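Local coordinates for sister chromatid cohesion protein (PDB 5T8V), which probably acts as a cohesin loader on chromatin, this chain being the C-terminal, HEAT-repeat part of the longer protein, at residues 278-283 and 406-411; 385-390 and 449-454; 429-434 and 457-462. All blocks are in the same frame, centred on the assembly; numbering follows the deposited sequence.

Interaction 1: 278-283 and 406-411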
loop_
_atom_site.group_PDB
_atom_site.type_symbol
_atom_site.label_atom_id
_atom_site.label_comp_id
_atom_site.label_asym_id
_atom_site.label_seq_id
_atom_site.Cartn_x
_atom_site.Cartn_y
_atom_site.Cartn_z
ATOM N N GLU A 278 -30.152 -21.209 -16.615
ATOM C CA GLU A 278 -30.098 -22.577 -16.114
ATOM C C GLU A 278 -28.704 -23.164 -16.293
ATOM O O GLU A 278 -28.195 -23.849 -15.398
ATOM C CB GLU A 278 -31.165 -23.447 -16.783
ATOM C CG GLU A 278 -31.210 -23.416 -18.295
ATOM C CD GLU A 278 -32.439 -24.122 -18.841
ATOM O OE1 GLU A 278 -33.269 -24.586 -18.029
ATOM O OE2 GLU A 278 -32.578 -24.209 -20.082
ATOM N N ILE A 279 -28.047 -22.866 -17.418
ATOM C CA ILE A 279 -26.682 -23.343 -17.609
ATOM C C ILE A 279 -25.792 -22.864 -16.475
ATOM O O ILE A 279 -24.871 -23.577 -16.054
ATOM C CB ILE A 279 -26.139 -22.895 -18.983
ATOM C CG1 ILE A 279 -26.802 -23.707 -20.099
ATOM C CG2 ILE A 279 -24.616 -23.047 -19.049
ATOM C CD1 ILE A 279 -26.457 -23.243 -21.498
ATOM N N LEU A 280 -26.044 -21.662 -15.954
ATOM C CA LEU A 280 -25.205 -21.132 -14.890
ATOM C C LEU A 280 -25.586 -21.675 -13.519
ATOM O O LEU A 280 -24.784 -21.565 -12.585
ATOM C CB LEU A 280 -25.269 -19.603 -14.880
ATOM C CG LEU A 280 -24.656 -18.905 -16.099
ATOM C CD1 LEU A 280 -24.911 -17.406 -16.044
ATOM C CD2 LEU A 280 -23.162 -19.182 -16.201
ATOM N N THR A 281 -26.780 -22.253 -13.372
ATOM C CA THR A 281 -27.147 -22.893 -12.114
ATOM C C THR A 281 -26.827 -24.379 -12.113
ATOM O O THR A 281 -26.497 -24.933 -11.058
ATOM C CB THR A 281 -28.636 -22.693 -11.820
ATOM O OG1 THR A 281 -29.415 -23.257 -12.879
ATOM C CG2 THR A 281 -28.961 -21.216 -11.692
ATOM N N SER A 282 -26.920 -25.039 -13.270
ATOM C CA SER A 282 -26.437 -26.410 -13.377
ATOM C C SER A 282 -24.976 -26.500 -12.956
ATOM O O SER A 282 -24.574 -27.450 -12.272
ATOM C CB SER A 282 -26.613 -26.919 -14.807
ATOM O OG SER A 282 -27.980 -26.937 -15.179
ATOM N N LEU A 283 -24.171 -25.512 -13.351
ATOM C CA LEU A 283 -22.766 -25.482 -12.960
ATOM C C LEU A 283 -22.608 -25.405 -11.448
ATOM O O LEU A 283 -21.594 -25.860 -10.906
ATOM C CB LEU A 283 -22.072 -24.294 -13.624
ATOM C CG LEU A 283 -20.610 -24.044 -13.244
ATOM C CD1 LEU A 283 -19.718 -25.168 -13.746
ATOM C CD2 LEU A 283 -20.154 -22.696 -13.782
ATOM N N ASP A 406 -15.248 -15.868 -9.894
ATOM C CA ASP A 406 -13.796 -15.805 -10.038
ATOM C C ASP A 406 -13.316 -16.695 -11.177
ATOM O O ASP A 406 -12.459 -16.289 -11.971
ATOM C CB ASP A 406 -13.117 -16.203 -8.727
ATOM C CG ASP A 406 -13.237 -15.135 -7.656
ATOM O OD1 ASP A 406 -13.417 -13.949 -8.007
ATOM O OD2 ASP A 406 -13.142 -15.482 -6.459
ATOM N N LEU A 407 -13.855 -17.913 -11.275
ATOM C CA LEU A 407 -13.432 -18.830 -12.329
ATOM C C LEU A 407 -13.793 -18.290 -13.708
ATOM O O LEU A 407 -12.977 -18.326 -14.639
ATOM C CB LEU A 407 -14.066 -20.203 -12.106
ATOM C CG LEU A 407 -13.278 -21.162 -11.212
ATOM C CD1 LEU A 407 -14.148 -22.335 -10.793
ATOM C CD2 LEU A 407 -12.035 -21.656 -11.937
ATOM N N PHE A 408 -15.020 -17.788 -13.860
ATOM C CA PHE A 408 -15.418 -17.184 -15.125
ATOM C C PHE A 408 -14.483 -16.043 -15.496
ATOM O O PHE A 408 -14.010 -15.959 -16.635
ATOM C CB PHE A 408 -16.862 -16.687 -15.042
ATOM C CG PHE A 408 -17.887 -17.760 -15.263
ATOM C CD1 PHE A 408 -17.963 -18.421 -16.476
ATOM C CD2 PHE A 408 -18.785 -18.094 -14.264
ATOM C CE1 PHE A 408 -18.908 -19.406 -16.686
ATOM C CE2 PHE A 408 -19.733 -19.078 -14.466
ATOM C CZ PHE A 408 -19.797 -19.734 -15.679
ATOM N N VAL A 409 -14.201 -15.155 -14.544
ATOM C CA VAL A 409 -13.314 -14.034 -14.832
ATOM C C VAL A 409 -11.948 -14.540 -15.269
ATOM O O VAL A 409 -11.368 -14.040 -16.238
ATOM C CB VAL A 409 -13.214 -13.101 -13.611
ATOM C CG1 VAL A 409 -12.152 -12.026 -13.833
ATOM C CG2 VAL A 409 -14.562 -12.449 -13.342
ATOM N N GLU A 410 -11.416 -15.546 -14.575
ATOM C CA GLU A 410 -10.106 -16.079 -14.939
ATOM C C GLU A 410 -10.106 -16.605 -16.370
ATOM O O GLU A 410 -9.190 -16.316 -17.151
ATOM C CB GLU A 410 -9.698 -17.176 -13.956
ATOM C CG GLU A 410 -9.276 -16.652 -12.590
ATOM C CD GLU A 410 -8.928 -17.767 -11.621
ATOM O OE1 GLU A 410 -9.835 -18.240 -10.903
ATOM O OE2 GLU A 410 -7.748 -18.175 -11.587
ATOM N N ASP A 411 -11.134 -17.374 -16.739
ATOM C CA ASP A 411 -11.187 -17.910 -18.096
ATOM C C ASP A 411 -11.330 -16.795 -19.128
ATOM O O ASP A 411 -10.685 -16.831 -20.183
ATOM C CB ASP A 411 -12.333 -18.910 -18.220
ATOM C CG ASP A 411 -12.019 -20.233 -17.554
ATOM O OD1 ASP A 411 -11.152 -20.255 -16.656
ATOM O OD2 ASP A 411 -12.632 -21.251 -17.931
#
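Glu278 O, at the start of the turn whose Leu280 and whose neighbour Leu283 meet Phe408, takes hydrogen bonds from four donors: the backbone N atoms of Thr281 and Ser282 and both of their hydroxyls. The contact is helix-to-helix packing inside an alpha-solenoid of HEAT repeats, joining helix 272-282 to helix 402-414. Thr281 OG1 lies 2.9 Å from Glu278 O and is tilted 21° from the carbonyl plane. Ser282 OG, at 3.1 Å from the same Glu278 O, stands 50° out of the carbonyl plane, away from the lone-pair directions. The two polar side chains are thus turned back onto their own backbone, while the leucines reach across to the other helix.

The backbones stand well apart, the closest CA atoms being those of Leu280 and Phe408 at 10.6 Å, and a single ring spans the gap. Phe408 holds CG anti to its carbonyl carbon (chi1 -82°), which carries the CZ/CE2 end of the ring to both leucine CD2 methyls. Leu280 CD2 lies 3.4 Å from Phe408 CZ, and Leu283 CD2 lies 3.5 Å from the same Phe408 CZ. CE2 of Phe408 is also shared, 3.7 Å from Leu283 CD2. Both methyls approach the ring at a slant, and Leu283 comes from the direction opposite to the phenylalanine side chain.

With an alanine in place of Phe408, both leucine CD2 methyls would probably lose their partner on helix 402-414 and a gap would open between the helices. Helix 305-315 closes in from beside, through Ile310 on Leu280 and Val306 on Leu283. One turn on from Phe408, Asp411 is tied down as well: its OD1 pairs with Arg293 NE, and its OD2 accepts from Gln304 N and Ser307 OG.

Interaction 2: 385-390 and 449-454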
loop_
_atom_site.group_PDB
_atom_site.type_symbol
_atom_site.label_atom_id
_atom_site.label_comp_id
_atom_site.label_asym_id
_atom_site.label_seq_id
_atom_site.Cartn_x
_atom_site.Cartn_y
_atom_site.Cartn_z
ATOM N N PHE A 385 -26.367 -12.134 -14.047
ATOM C CA PHE A 385 -26.620 -13.332 -13.254
ATOM C C PHE A 385 -25.480 -13.592 -12.272
ATOM O O PHE A 385 -25.697 -13.676 -11.053
ATOM C CB PHE A 385 -26.834 -14.537 -14.168
ATOM C CG PHE A 385 -27.319 -15.755 -13.442
ATOM C CD1 PHE A 385 -28.639 -15.853 -13.039
ATOM C CD2 PHE A 385 -26.455 -16.798 -13.154
ATOM C CE1 PHE A 385 -29.090 -16.970 -12.364
ATOM C CE2 PHE A 385 -26.903 -17.919 -12.482
ATOM C CZ PHE A 385 -28.222 -18.003 -12.087
ATOM N N ILE A 386 -24.248 -13.705 -12.781
ATOM C CA ILE A 386 -23.160 -14.186 -11.933
ATOM C C ILE A 386 -22.817 -13.171 -10.848
ATOM O O ILE A 386 -22.513 -13.548 -9.711
ATOM C CB ILE A 386 -21.925 -14.562 -12.776
ATOM C CG1 ILE A 386 -21.444 -13.383 -13.628
ATOM C CG2 ILE A 386 -22.238 -15.783 -13.641
ATOM C CD1 ILE A 386 -20.104 -13.643 -14.321
ATOM N N VAL A 387 -22.856 -11.875 -11.164
ATOM C CA VAL A 387 -22.634 -10.875 -10.121
ATOM C C VAL A 387 -23.775 -10.907 -9.115
ATOM O O VAL A 387 -23.557 -10.937 -7.896
ATOM C CB VAL A 387 -22.470 -9.471 -10.734
ATOM C CG1 VAL A 387 -22.303 -8.423 -9.633
ATOM C CG2 VAL A 387 -21.275 -9.436 -11.675
ATOM N N ASN A 388 -25.011 -10.909 -9.618
ATOM C CA ASN A 388 -26.178 -10.938 -8.749
ATOM C C ASN A 388 -26.046 -12.016 -7.684
ATOM O O ASN A 388 -26.102 -11.732 -6.484
ATOM C CB ASN A 388 -27.443 -11.166 -9.570
ATOM C CG ASN A 388 -28.653 -11.425 -8.698
ATOM O OD1 ASN A 388 -28.901 -10.704 -7.729
ATOM N ND2 ASN A 388 -29.399 -12.477 -9.021
ATOM N N ARG A 389 -25.871 -13.270 -8.103
ATOM C CA ARG A 389 -25.803 -14.327 -7.102
ATOM C C ARG A 389 -24.420 -14.467 -6.480
ATOM O O ARG A 389 -24.255 -15.266 -5.552
ATOM C CB ARG A 389 -26.259 -15.658 -7.695
ATOM C CG ARG A 389 -25.416 -16.193 -8.816
ATOM C CD ARG A 389 -26.049 -17.451 -9.394
ATOM N NE ARG A 389 -26.309 -18.469 -8.372
ATOM C CZ ARG A 389 -27.452 -18.602 -7.703
ATOM N NH1 ARG A 389 -28.471 -17.783 -7.928
ATOM N NH2 ARG A 389 -27.577 -19.563 -6.796
ATOM N N ALA A 390 -23.428 -13.712 -6.955
ATOM C CA ALA A 390 -22.194 -13.571 -6.193
ATOM C C ALA A 390 -22.415 -12.706 -4.963
ATOM O O ALA A 390 -21.787 -12.936 -3.922
ATOM C CB ALA A 390 -21.090 -12.972 -7.066
ATOM N N LYS A 449 -18.429 -3.447 -2.623
ATOM C CA LYS A 449 -17.253 -2.628 -2.902
ATOM C C LYS A 449 -15.986 -3.474 -2.881
ATOM O O LYS A 449 -15.139 -3.369 -3.775
ATOM C CB LYS A 449 -17.149 -1.487 -1.890
ATOM C CG LYS A 449 -18.153 -0.364 -2.095
ATOM C CD LYS A 449 -17.909 0.770 -1.103
ATOM C CE LYS A 449 -18.951 1.873 -1.229
ATOM N NZ LYS A 449 -18.921 2.526 -2.568
ATOM N N ASN A 450 -15.839 -4.320 -1.861
ATOM C CA ASN A 450 -14.651 -5.160 -1.756
ATOM C C ASN A 450 -14.520 -6.075 -2.964
ATOM O O ASN A 450 -13.438 -6.200 -3.551
ATOM C CB ASN A 450 -14.705 -5.976 -0.467
ATOM C CG ASN A 450 -14.690 -5.107 0.764
ATOM O OD1 ASN A 450 -14.623 -3.883 0.670
ATOM N ND2 ASN A 450 -14.762 -5.732 1.932
ATOM N N MET A 451 -15.614 -6.729 -3.353
ATOM C CA MET A 451 -15.576 -7.568 -4.545
ATOM C C MET A 451 -15.180 -6.750 -5.768
ATOM O O MET A 451 -14.309 -7.152 -6.549
ATOM C CB MET A 451 -16.934 -8.232 -4.761
ATOM C CG MET A 451 -16.927 -9.298 -5.846
ATOM S SD MET A 451 -18.575 -9.860 -6.298
ATOM C CE MET A 451 -19.199 -8.406 -7.135
ATOM N N ALA A 452 -15.809 -5.584 -5.940
ATOM C CA ALA A 452 -15.564 -4.766 -7.122
ATOM C C ALA A 452 -14.100 -4.356 -7.217
ATOM O O ALA A 452 -13.493 -4.424 -8.291
ATOM C CB ALA A 452 -16.469 -3.536 -7.097
ATOM N N LEU A 453 -13.515 -3.913 -6.103
ATOM C CA LEU A 453 -12.096 -3.570 -6.104
ATOM C C LEU A 453 -11.239 -4.794 -6.398
ATOM O O LEU A 453 -10.304 -4.731 -7.207
ATOM C CB LEU A 453 -11.709 -2.955 -4.758
ATOM C CG LEU A 453 -12.359 -1.610 -4.424
ATOM C CD1 LEU A 453 -12.163 -1.269 -2.957
ATOM C CD2 LEU A 453 -11.793 -0.509 -5.304
ATOM N N GLU A 454 -11.553 -5.922 -5.759
ATOM C CA GLU A 454 -10.750 -7.127 -5.936
ATOM C C GLU A 454 -10.736 -7.577 -7.392
ATOM O O GLU A 454 -9.708 -8.050 -7.890
ATOM C CB GLU A 454 -11.280 -8.233 -5.026
ATOM C CG GLU A 454 -10.580 -9.572 -5.187
ATOM C CD GLU A 454 -10.801 -10.489 -3.998
ATOM O OE1 GLU A 454 -11.584 -10.116 -3.096
ATOM O OE2 GLU A 454 -10.194 -11.582 -3.964
#
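No flat group takes part where Val387 and Ala390 meet Met451; the one aromatic ring here, that of Phe385, has Arg389 CG over one face, 4.3 Å above the plane and offset toward the rim. That ring belongs to a different front of helix 357-391, where it packs on helix 272-282.

The contact itself is carried by one thioether chain. Met451 keeps CG anti to its backbone N (chi1 -171°), and an extended chi2 carries SD over from helix 446-474 to Ala390. A bend at chi3 (70°) then turns the terminal methyl aside. As a result the two end atoms serve different residues: Met451 SD rests 4.1 Å from Ala390 CB, and Met451 CE lies 4.0 Å from Val387 CG1. The nearest CA atoms, of Ala390 and Met451, are 9.1 Å apart, a separation that the long methionine bridges toward the small alanine.

Within this HEAT-repeat solenoid, other helices share the same core. Met435 of helix 423-440 touches both Val387 and Met451, and Leu405 of helix 402-414 touches Ala390 and Met451. Two salt bridges lie beside it, Arg389 with Glu284 and Glu454 with Arg402, whose side chain also touches Met451. Chemically, then, the two segments meet through apolar contact and burial with no directional bond between them, and little in the contact itself fixes an exact orientation.

Interaction 3: 429-434 and 457-462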
loop_
_atom_site.group_PDB
_atom_site.type_symbol
_atom_site.label_atom_id
_atom_site.label_comp_id
_atom_site.label_asym_id
_atom_site.label_seq_id
_atom_site.Cartn_x
_atom_site.Cartn_y
_atom_site.Cartn_z
ATOM N N ARG A 429 -15.769 -6.314 -20.386
ATOM C CA ARG A 429 -16.125 -4.901 -20.462
ATOM C C ARG A 429 -17.339 -4.601 -19.595
ATOM O O ARG A 429 -17.318 -3.679 -18.771
ATOM C CB ARG A 429 -16.396 -4.502 -21.912
ATOM C CG ARG A 429 -16.686 -3.020 -22.113
ATOM C CD ARG A 429 -17.644 -2.792 -23.271
ATOM N NE ARG A 429 -17.147 -3.361 -24.520
ATOM C CZ ARG A 429 -17.856 -3.438 -25.640
ATOM N NH1 ARG A 429 -19.102 -2.987 -25.678
ATOM N NH2 ARG A 429 -17.319 -3.973 -26.727
ATOM N N LEU A 430 -18.416 -5.368 -19.774
ATOM C CA LEU A 430 -19.617 -5.123 -18.982
ATOM C C LEU A 430 -19.361 -5.384 -17.504
ATOM O O LEU A 430 -19.839 -4.637 -16.639
ATOM C CB LEU A 430 -20.767 -5.985 -19.497
ATOM C CG LEU A 430 -21.133 -5.756 -20.965
ATOM C CD1 LEU A 430 -22.252 -6.687 -21.374
ATOM C CD2 LEU A 430 -21.528 -4.314 -21.218
ATOM N N LEU A 431 -18.603 -6.435 -17.191
ATOM C CA LEU A 431 -18.251 -6.690 -15.800
ATOM C C LEU A 431 -17.501 -5.504 -15.206
ATOM O O LEU A 431 -17.793 -5.067 -14.087
ATOM C CB LEU A 431 -17.418 -7.968 -15.704
ATOM C CG LEU A 431 -17.483 -8.734 -14.382
ATOM C CD1 LEU A 431 -17.014 -10.163 -14.578
ATOM C CD2 LEU A 431 -16.646 -8.059 -13.321
ATOM N N MET A 432 -16.546 -4.953 -15.956
ATOM C CA MET A 432 -15.770 -3.819 -15.469
ATOM C C MET A 432 -16.661 -2.605 -15.241
ATOM O O MET A 432 -16.604 -1.970 -14.181
ATOM C CB MET A 432 -14.648 -3.499 -16.459
ATOM C CG MET A 432 -13.849 -2.252 -16.119
ATOM S SD MET A 432 -14.584 -0.745 -16.784
ATOM C CE MET A 432 -14.299 -0.971 -18.539
ATOM N N LEU A 433 -17.488 -2.257 -16.230
ATOM C CA LEU A 433 -18.418 -1.145 -16.051
ATOM C C LEU A 433 -19.260 -1.338 -14.799
ATOM O O LEU A 433 -19.501 -0.387 -14.044
ATOM C CB LEU A 433 -19.316 -1.007 -17.278
ATOM C CG LEU A 433 -18.619 -0.673 -18.599
ATOM C CD1 LEU A 433 -19.619 -0.698 -19.748
ATOM C CD2 LEU A 433 -17.915 0.678 -18.526
ATOM N N MET A 434 -19.703 -2.572 -14.552
ATOM C CA MET A 434 -20.543 -2.832 -13.391
ATOM C C MET A 434 -19.769 -2.644 -12.092
ATOM O O MET A 434 -20.302 -2.089 -11.122
ATOM C CB MET A 434 -21.119 -4.240 -13.479
ATOM C CG MET A 434 -22.126 -4.559 -12.390
ATOM S SD MET A 434 -23.122 -6.001 -12.781
ATOM C CE MET A 434 -24.100 -5.373 -14.147
ATOM N N GLY A 457 -8.910 -5.136 -9.759
ATOM C CA GLY A 457 -7.491 -5.412 -9.674
ATOM C C GLY A 457 -7.028 -6.426 -10.702
ATOM O O GLY A 457 -6.106 -6.154 -11.477
ATOM N N THR A 458 -7.660 -7.603 -10.723
ATOM C CA THR A 458 -7.249 -8.639 -11.666
ATOM C C THR A 458 -7.415 -8.163 -13.104
ATOM O O THR A 458 -6.559 -8.426 -13.957
ATOM C CB THR A 458 -8.046 -9.927 -11.433
ATOM O OG1 THR A 458 -9.431 -9.685 -11.685
ATOM C CG2 THR A 458 -7.887 -10.417 -10.006
ATOM N N MET A 459 -8.511 -7.457 -13.394
ATOM C CA MET A 459 -8.703 -6.922 -14.738
ATOM C C MET A 459 -7.608 -5.920 -15.082
ATOM O O MET A 459 -7.062 -5.934 -16.195
ATOM C CB MET A 459 -10.088 -6.278 -14.855
ATOM C CG MET A 459 -11.232 -7.289 -14.942
ATOM S SD MET A 459 -12.870 -6.561 -15.206
ATOM C CE MET A 459 -13.139 -5.788 -13.623
ATOM N N CYS A 460 -7.262 -5.050 -14.133
ATOM C CA CYS A 460 -6.174 -4.103 -14.351
ATOM C C CYS A 460 -4.884 -4.832 -14.701
ATOM O O CYS A 460 -4.205 -4.491 -15.678
ATOM C CB CYS A 460 -5.989 -3.239 -13.103
ATOM S SG CYS A 460 -5.232 -1.650 -13.416
ATOM N N ALA A 461 -4.530 -5.849 -13.909
ATOM C CA ALA A 461 -3.338 -6.639 -14.199
ATOM C C ALA A 461 -3.397 -7.235 -15.598
ATOM O O ALA A 461 -2.398 -7.228 -16.327
ATOM C CB ALA A 461 -3.180 -7.744 -13.156
ATOM N N ALA A 462 -4.559 -7.759 -15.992
ATOM C CA ALA A 462 -4.685 -8.361 -17.315
ATOM C C ALA A 462 -4.431 -7.338 -18.414
ATOM O O ALA A 462 -3.714 -7.618 -19.383
ATOM C CB ALA A 462 -6.071 -8.984 -17.472
#
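A buried, wholly apolar contact joins the two arms of a helical hairpin, helix 423-440 and helix 446-474, which follow one another along the chain in the HEAT-repeat solenoid. The segments run antiparallel, and the CA atoms of Met432 and Met459 approach to 7.8 Å, near enough for a side chain to pack against the opposite backbone.

Met459 does exactly that. With CG anti to the carbonyl carbon (chi1 -74°) and chi2 extended, its chain points across the interface before bending at chi3. Its sulfur rests against the beta carbon of Met432, with Met459 SD 3.8 Å from Met432 CB. The methyl beyond the bend goes on to the main chain, Met459 CE lying 3.8 Å from Met432 CA. The same methyl also meets a leucine branch, Leu431 CD2 being 4.2 Å from Met459 CE, with the two side chains at a slant to each other.

The two methionines are therefore used unequally. Met459 offers its far end, whereas Met432 offers only the root of its side chain: bends at chi2 (-87°) and chi3 lead its own sulfur and methyl away from helix 446-474.

Other helices pack on both arms. Leu431 also packs on Ile383 of helix 357-391 and on Leu405 and Val409 of helix 402-414, while Met432 reaches the loop residue Ala609. On the other arm, helix 628-642 lies against 457-462, with Lys631 at Thr458, Gln638 at Ala461 and Val639 at Cys460.

How the interactions relate
The three contacts form one continuous helical core, with centres about 13 Å (interactions 1 and 2), 17 Å (1 and 3) and 11 Å (2 and 3) apart. Interactions 2 and 3 share helix 446-474, and their segments alternate along the chain, as do those of 1 and 2; interaction 1 closes before interaction 3 opens. Direct packing links them: Leu280 CD1 lies 3.9 Å from Ile386 CG2, Val409 CG2 lies 3.6 Å from Leu431 CD1, and Val387 CG2 lies 4.1 Å from Met434 SD. The five helices that carry these contacts (272-282, 357-391, 402-414, 423-440 and 446-474) are thereby packed together, short-range hairpin packing being continued by longer-range contacts along the solenoid.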